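Local structure of acyl-CoA dehydrogenase (Bacillus anthracis, 3OWA) at residues Ala288-Ala291 against Asn292-Gln296; Lys298-Ile301 against Ala302-Pro305. The protein probably catalyses the FAD-dependent oxidation of acyl-CoA thioesters to enoyl-CoA. One frame throughout, in Å; residues are numbered along the deposited sequence.

Interaction 1 of 2, residues Ala288-Ala291 against Asn292-Gln296; sequences AQYA and NQRQQ. With FAD (flavin-adenine dinucleotide), chain J.
Tyr290 and Arg294, one helical turn apart, pack together where helix 257-293 ends beside the FAD diphosphate in the C-terminal domain of the acyl-CoA dehydrogenase fold. Arg294 is the first residue to leave helical geometry, yet its N still closes the last turn onto Tyr290 O at 2.9 Å in a nearly straight bond (164°). Gln293 N reaches the same oxygen from above the carbonyl plane at 3.1 Å, giving Tyr290 O two donors. The two side chains run side by side in the same direction. Arg294 CB sits over one face of the Tyr290 ring, 4.0 Å from its centroid in a CH-pi contact, while the ring also stacks with His383. With CG opposite its backbone N (chi1 174°) and a bend at chi2, the arginine extends past the Tyr290 hydroxyl to the cofactor. NH1 makes a weak bond to FAD O2P, and NE bonds FAD O1A, so one cation spans both phosphates and probably offsets their charge. The remaining nitrogen, NH2, is held by Pro156 O of the second subunit, which places this helix end at the dimer interface. FAD O1A lies in the guanidinium plane, 2.9 Å from Arg294 NE.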
loop_
_atom_site.group_PDB
_atom_site.type_symbol
_atom_site.label_atom_id
_atom_site.label_comp_id
_atom_site.label_asym_id
_atom_site.label_seq_id
_atom_site.Cartn_x
_atom_site.Cartn_y
_atom_site.Cartn_z
ATOM N N ALA A 288 8.415 -9.757 -13.749
ATOM C CA ALA A 288 8.942 -11.072 -14.090
ATOM C C ALA A 288 10.157 -10.880 -14.970
ATOM O O ALA A 288 11.170 -11.555 -14.773
ATOM C CB ALA A 288 7.888 -11.902 -14.809
ATOM N N GLN A 289 10.090 -9.949 -15.914
ATOM C CA GLN A 289 11.261 -9.670 -16.758
ATOM C C GLN A 289 12.422 -9.152 -15.903
ATOM O O GLN A 289 13.553 -9.573 -16.099
ATOM C CB GLN A 289 10.960 -8.653 -17.866
ATOM C CG GLN A 289 9.816 -8.990 -18.773
ATOM C CD GLN A 289 9.493 -7.861 -19.773
ATOM O OE1 GLN A 289 9.527 -6.660 -19.448
ATOM N NE2 GLN A 289 9.177 -8.256 -20.995
ATOM N N TYR A 290 12.143 -8.250 -14.961
ATOM C CA TYR A 290 13.191 -7.727 -14.084
ATOM C C TYR A 290 13.835 -8.816 -13.230
ATOM O O TYR A 290 15.056 -8.871 -13.144
ATOM C CB TYR A 290 12.678 -6.578 -13.180
ATOM C CG TYR A 290 13.822 -5.912 -12.496
ATOM C CD1 TYR A 290 14.124 -6.198 -11.151
ATOM C CD2 TYR A 290 14.656 -5.019 -13.199
ATOM C CE1 TYR A 290 15.203 -5.619 -10.530
ATOM C CE2 TYR A 290 15.737 -4.411 -12.574
ATOM C CZ TYR A 290 16.009 -4.712 -11.236
ATOM O OH TYR A 290 17.093 -4.138 -10.607
ATOM N N ALA A 291 13.016 -9.679 -12.625
ATOM C CA ALA A 291 13.501 -10.781 -11.787
ATOM C C ALA A 291 14.437 -11.749 -12.534
ATOM O O ALA A 291 15.429 -12.196 -11.966
ATOM C CB ALA A 291 12.337 -11.560 -11.150
ATOM N N ASN A 292 14.137 -12.037 -13.797
ATOM C CA ASN A 292 15.030 -12.860 -14.636
ATOM C C ASN A 292 16.366 -12.195 -14.982
ATOM O O ASN A 292 17.333 -12.888 -15.242
ATOM C CB ASN A 292 14.343 -13.270 -15.947
ATOM C CG ASN A 292 13.343 -14.421 -15.771
ATOM O OD1 ASN A 292 12.393 -14.536 -16.538
ATOM N ND2 ASN A 292 13.558 -15.265 -14.781
ATOM N N GLN A 293 16.428 -10.863 -15.010
ATOM C CA GLN A 293 17.684 -10.212 -15.429
ATOM C C GLN A 293 18.552 -9.751 -14.260
ATOM O O GLN A 293 19.781 -9.773 -14.357
ATOM C CB GLN A 293 17.441 -9.050 -16.400
ATOM C CG GLN A 293 16.812 -9.455 -17.754
ATOM C CD GLN A 293 17.655 -10.417 -18.576
ATOM O OE1 GLN A 293 17.206 -11.518 -18.923
ATOM N NE2 GLN A 293 18.878 -10.003 -18.908
ATOM N N ARG A 294 17.917 -9.318 -13.168
ATOM C CA ARG A 294 18.669 -8.802 -12.027
ATOM C C ARG A 294 19.340 -9.949 -11.268
ATOM O O ARG A 294 18.667 -10.848 -10.789
ATOM C CB ARG A 294 17.733 -8.027 -11.092
ATOM C CG ARG A 294 18.367 -7.561 -9.786
ATOM C CD ARG A 294 19.648 -6.810 -10.011
ATOM N NE ARG A 294 20.002 -6.008 -8.831
ATOM C CZ ARG A 294 21.021 -5.159 -8.765
ATOM N NH1 ARG A 294 21.232 -4.425 -7.652
ATOM N NH2 ARG A 294 21.824 -5.024 -9.819
ATOM N N GLN A 295 20.664 -9.916 -11.165
ATOM C CA GLN A 295 21.383 -10.888 -10.340
ATOM C C GLN A 295 21.858 -10.249 -9.048
ATOM O O GLN A 295 22.275 -9.086 -9.038
ATOM C CB GLN A 295 22.565 -11.482 -11.100
ATOM C CG GLN A 295 22.188 -11.923 -12.477
ATOM C CD GLN A 295 22.920 -13.175 -12.914
ATOM O OE1 GLN A 295 23.719 -13.756 -12.165
ATOM N NE2 GLN A 295 22.655 -13.597 -14.132
ATOM N N GLN A 296 21.689 -10.991 -7.952
ATOM C CA GLN A 296 22.364 -10.738 -6.682
ATOM C C GLN A 296 22.787 -12.100 -6.130
ATOM O O GLN A 296 22.103 -13.117 -6.352
ATOM C CB GLN A 296 21.464 -10.026 -5.666
ATOM C CG GLN A 296 21.126 -8.554 -6.016
ATOM C CD GLN A 296 22.345 -7.648 -5.958
ATOM O OE1 GLN A 296 23.016 -7.433 -6.963
ATOM N NE2 GLN A 296 22.655 -7.145 -4.786
HETATM P PA FAD J . 18.353 -5.660 -4.886
HETATM O O1A FAD J . 18.588 -5.972 -6.355
HETATM O O2A FAD J . 19.498 -5.997 -4.006
HETATM O O5B FAD J . 17.017 -6.415 -4.475
HETATM C C5B FAD J . 15.979 -6.594 -5.395
HETATM C C4B FAD J . 14.892 -7.442 -4.773
HETATM O O4B FAD J . 15.394 -8.756 -4.557
HETATM C C3B FAD J . 14.436 -6.894 -3.417
HETATM O O3B FAD J . 13.079 -7.199 -3.256
HETATM C C2B FAD J . 15.216 -7.777 -2.448
HETATM O O2B FAD J . 14.578 -7.899 -1.207
HETATM C C1B FAD J . 15.248 -9.111 -3.197
HETATM N N9A FAD J . 16.377 -9.968 -2.769
HETATM C C8A FAD J . 17.729 -9.730 -2.912
HETATM N N7A FAD J . 18.424 -10.788 -2.407
HETATM C C5A FAD J . 17.526 -11.695 -1.962
HETATM C C6A FAD J . 17.653 -12.938 -1.342
HETATM N N6A FAD J . 18.852 -13.396 -0.955
HETATM N N1A FAD J . 16.508 -13.627 -1.001
HETATM C C2A FAD J . 15.252 -13.101 -1.248
HETATM N N3A FAD J . 15.141 -11.875 -1.870
HETATM C C4A FAD J . 16.241 -11.182 -2.195
HETATM N N1 FAD J . 23.373 2.904 -0.158
HETATM C C2 FAD J . 24.465 3.349 0.525
HETATM O O2 FAD J . 25.365 2.548 0.768
HETATM N N3 FAD J . 24.565 4.677 0.917
HETATM C C4 FAD J . 23.567 5.581 0.642
HETATM O O4 FAD J . 23.686 6.757 1.010
HETATM C C4X FAD J . 22.442 5.127 -0.034
HETATM N N5 FAD J . 21.407 5.999 -0.330
HETATM C C5X FAD J . 20.321 5.565 -1.058
HETATM C C6 FAD J . 19.325 6.477 -1.423
HETATM C C7 FAD J . 18.242 6.023 -2.170
HETATM C C7M FAD J . 17.133 6.980 -2.546
HETATM C C8 FAD J . 18.190 4.682 -2.561
HETATM C C8M FAD J . 17.051 4.126 -3.358
HETATM C C9 FAD J . 19.177 3.773 -2.190
HETATM C C9A FAD J . 20.264 4.217 -1.461
HETATM N N10 FAD J . 21.257 3.317 -1.096
HETATM C C10 FAD J . 22.359 3.782 -0.431
HETATM C "C1'" FAD J . 21.209 1.874 -1.518
HETATM C "C2'" FAD J . 19.918 1.203 -0.988
HETATM O "O2'" FAD J . 19.762 1.126 0.442
HETATM C "C3'" FAD J . 19.697 -0.119 -1.745
HETATM O "O3'" FAD J . 18.666 0.052 -2.692
HETATM C "C4'" FAD J . 19.344 -1.229 -0.802
HETATM O "O4'" FAD J . 20.403 -1.339 0.134
HETATM C "C5'" FAD J . 18.885 -2.570 -1.898
HETATM O "O5'" FAD J . 19.589 -2.830 -3.041
HETATM P P FAD J . 19.019 -2.912 -4.556
HETATM O O1P FAD J . 18.162 -1.671 -4.696
HETATM O O2P FAD J . 20.028 -2.997 -5.631
HETATM O O3P FAD J . 17.987 -4.112 -4.625
#

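Interaction 2 of 2, residues Lys298-Ile301 against Ala302-Pro305. With FAD (flavin-adenine dinucleotide), chain J.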
loop_
_atom_site.group_PDB
_atom_site.type_symbol
_atom_site.label_atom_id
_atom_site.label_comp_id
_atom_site.label_asym_id
_atom_site.label_seq_id
_atom_site.Cartn_x
_atom_site.Cartn_y
_atom_site.Cartn_z
ATOM N N LYS A 298 25.106 -13.847 -7.132
ATOM C CA LYS A 298 25.453 -14.589 -8.355
ATOM C C LYS A 298 24.357 -15.487 -8.965
ATOM O O LYS A 298 24.648 -16.499 -9.607
ATOM C CB LYS A 298 26.754 -15.357 -8.144
ATOM C CG LYS A 298 27.860 -14.513 -7.546
ATOM C CD LYS A 298 28.648 -15.375 -6.569
ATOM C CE LYS A 298 30.074 -14.895 -6.375
ATOM N NZ LYS A 298 30.829 -15.867 -5.503
ATOM N N GLN A 299 23.097 -15.114 -8.770
ATOM C CA GLN A 299 22.005 -15.731 -9.524
ATOM C C GLN A 299 20.880 -14.717 -9.781
ATOM O O GLN A 299 20.768 -13.722 -9.060
ATOM C CB GLN A 299 21.446 -16.943 -8.786
ATOM C CG GLN A 299 21.033 -16.684 -7.335
ATOM C CD GLN A 299 21.297 -17.904 -6.449
ATOM O OE1 GLN A 299 20.937 -19.030 -6.813
ATOM N NE2 GLN A 299 21.940 -17.684 -5.285
ATOM N N PRO A 300 20.047 -14.985 -10.800
ATOM C CA PRO A 300 18.852 -14.159 -11.011
ATOM C C PRO A 300 17.982 -14.188 -9.756
ATOM O O PRO A 300 17.809 -15.243 -9.141
ATOM C CB PRO A 300 18.161 -14.845 -12.199
ATOM C CG PRO A 300 19.313 -15.571 -12.945
ATOM C CD PRO A 300 20.219 -16.025 -11.846
ATOM N N ILE A 301 17.461 -13.029 -9.348
ATOM C CA ILE A 301 16.679 -12.987 -8.114
ATOM C C ILE A 301 15.421 -13.771 -8.343
ATOM O O ILE A 301 14.707 -14.125 -7.396
ATOM C CB ILE A 301 16.335 -11.529 -7.655
ATOM C CG1 ILE A 301 15.501 -10.794 -8.731
ATOM C CG2 ILE A 301 17.637 -10.767 -7.352
ATOM C CD1 ILE A 301 15.069 -9.361 -8.286
ATOM N N ALA A 302 15.160 -14.066 -9.614
ATOM C CA ALA A 302 14.096 -14.994 -9.977
ATOM C C ALA A 302 14.251 -16.382 -9.264
ATOM O O ALA A 302 13.258 -17.097 -9.072
ATOM C CB ALA A 302 14.058 -15.191 -11.513
ATOM N N ARG A 303 15.476 -16.739 -8.885
ATOM C CA ARG A 303 15.740 -18.046 -8.240
ATOM C C ARG A 303 15.359 -18.029 -6.759
ATOM O O ARG A 303 15.310 -19.066 -6.118
ATOM C CB ARG A 303 17.207 -18.461 -8.396
ATOM C CG ARG A 303 17.658 -18.673 -9.843
ATOM C CD ARG A 303 17.194 -20.022 -10.452
ATOM N NE ARG A 303 15.759 -20.035 -10.759
ATOM C CZ ARG A 303 15.187 -19.442 -11.808
ATOM N NH1 ARG A 303 15.924 -18.773 -12.688
ATOM N NH2 ARG A 303 13.863 -19.502 -11.966
ATOM N N PHE A 304 15.089 -16.846 -6.216
ATOM C CA PHE A 304 14.729 -16.757 -4.794
ATOM C C PHE A 304 13.244 -17.012 -4.522
ATOM O O PHE A 304 12.387 -16.366 -5.110
ATOM C CB PHE A 304 15.228 -15.476 -4.122
ATOM C CG PHE A 304 16.693 -15.180 -4.357
ATOM C CD1 PHE A 304 17.105 -13.896 -4.666
ATOM C CD2 PHE A 304 17.662 -16.187 -4.243
ATOM C CE1 PHE A 304 18.461 -13.601 -4.876
ATOM C CE2 PHE A 304 19.013 -15.906 -4.455
ATOM C CZ PHE A 304 19.410 -14.608 -4.788
ATOM N N PRO A 305 12.947 -17.999 -3.645
ATOM C CA PRO A 305 11.565 -18.296 -3.325
ATOM C C PRO A 305 10.737 -17.087 -2.912
ATOM O O PRO A 305 9.570 -17.036 -3.256
ATOM C CB PRO A 305 11.684 -19.317 -2.185
ATOM C CG PRO A 305 12.961 -20.085 -2.545
ATOM C CD PRO A 305 13.879 -19.007 -3.085
HETATM P PA FAD J . 18.353 -5.660 -4.886
HETATM O O1A FAD J . 18.588 -5.972 -6.355
HETATM O O2A FAD J . 19.498 -5.997 -4.006
HETATM O O5B FAD J . 17.017 -6.415 -4.475
HETATM C C5B FAD J . 15.979 -6.594 -5.395
HETATM C C4B FAD J . 14.892 -7.442 -4.773
HETATM O O4B FAD J . 15.394 -8.756 -4.557
HETATM C C3B FAD J . 14.436 -6.894 -3.417
HETATM O O3B FAD J . 13.079 -7.199 -3.256
HETATM C C2B FAD J . 15.216 -7.777 -2.448
HETATM O O2B FAD J . 14.578 -7.899 -1.207
HETATM C C1B FAD J . 15.248 -9.111 -3.197
HETATM N N9A FAD J . 16.377 -9.968 -2.769
HETATM C C8A FAD J . 17.729 -9.730 -2.912
HETATM N N7A FAD J . 18.424 -10.788 -2.407
HETATM C C5A FAD J . 17.526 -11.695 -1.962
HETATM C C6A FAD J . 17.653 -12.938 -1.342
HETATM N N6A FAD J . 18.852 -13.396 -0.955
HETATM N N1A FAD J . 16.508 -13.627 -1.001
HETATM C C2A FAD J . 15.252 -13.101 -1.248
HETATM N N3A FAD J . 15.141 -11.875 -1.870
HETATM C C4A FAD J . 16.241 -11.182 -2.195
HETATM N N1 FAD J . 23.373 2.904 -0.158
HETATM C C2 FAD J . 24.465 3.349 0.525
HETATM O O2 FAD J . 25.365 2.548 0.768
HETATM N N3 FAD J . 24.565 4.677 0.917
HETATM C C4 FAD J . 23.567 5.581 0.642
HETATM O O4 FAD J . 23.686 6.757 1.010
HETATM C C4X FAD J . 22.442 5.127 -0.034
HETATM N N5 FAD J . 21.407 5.999 -0.330
HETATM C C5X FAD J . 20.321 5.565 -1.058
HETATM C C6 FAD J . 19.325 6.477 -1.423
HETATM C C7 FAD J . 18.242 6.023 -2.170
HETATM C C7M FAD J . 17.133 6.980 -2.546
HETATM C C8 FAD J . 18.190 4.682 -2.561
HETATM C C8M FAD J . 17.051 4.126 -3.358
HETATM C C9 FAD J . 19.177 3.773 -2.190
HETATM C C9A FAD J . 20.264 4.217 -1.461
HETATM N N10 FAD J . 21.257 3.317 -1.096
HETATM C C10 FAD J . 22.359 3.782 -0.431
HETATM C "C1'" FAD J . 21.209 1.874 -1.518
HETATM C "C2'" FAD J . 19.918 1.203 -0.988
HETATM O "O2'" FAD J . 19.762 1.126 0.442
HETATM C "C3'" FAD J . 19.697 -0.119 -1.745
HETATM O "O3'" FAD J . 18.666 0.052 -2.692
HETATM C "C4'" FAD J . 19.344 -1.229 -0.802
HETATM O "O4'" FAD J . 20.403 -1.339 0.134
HETATM C "C5'" FAD J . 18.885 -2.570 -1.898
HETATM O "O5'" FAD J . 19.589 -2.830 -3.041
HETATM P P FAD J . 19.019 -2.912 -4.556
HETATM O O1P FAD J . 18.162 -1.671 -4.696
HETATM O O2P FAD J . 20.028 -2.997 -5.631
HETATM O O3P FAD J . 17.987 -4.112 -4.625
#
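A short 3-10 turn joins strand 299-300 to helix 305-336, and across it Ile301 and Phe304 meet to form part of the FAD adenosine pocket. Two successive i to i+3 backbone bonds define the turn: Arg303 N to Pro300 O at 2.8 Å, then Phe304 N to Ile301 O at 3.0 Å. Phe304, the donor of the second, occupies the N-cap position of helix 305-336. Its side chain crosses that of Ile301 at about a right angle, with Ile301 CG2 3.9 Å from Phe304 CE1. Ile301 carries CG1 between its backbone N and carbonyl carbon (chi1 60°); with chi2 extended (177°), this points CD1 at the ribose, 3.8 Å from FAD O4B. The Phe304 ring meets the adenine instead: FAD C6A lies over one face, 3.5 Å from Phe304 CD1 and displaced toward the rim of the ring. Gln299 comes to a different part of the same ring, its amide turned 68° from the ring plane, and its NE2 also makes a weak hydrogen bond to Phe297 O. Gln490 of the second subunit also packs on Phe304, so the adenine site adjoins the dimer interface. At the ring edge, Gln299 NE2 approaches Phe304 CE2 to 3.5 Å.

Following the chain, interaction 1 closes the last turn of helix 257-293, and interaction 2 comes after it in series, shaping the turn that leads into helix 305-336. Strand 295-296, at the end of interaction 1, pairs antiparallel with strand 299-300 in the first segment of interaction 2, folding the chain back so that the two contacts touch, their centres about 7 Å apart. Probable backbone hydrogen bonds join them, Arg294 O to Ile301 N at 2.9 Å and Ala291 O to Ala302 N at 3.0 Å, holding the turn against the helix end. Both contacts also meet the same FAD: residues 288-296 reach its diphosphate, residues 298-305 its ribose and adenine, and both border the second subunit.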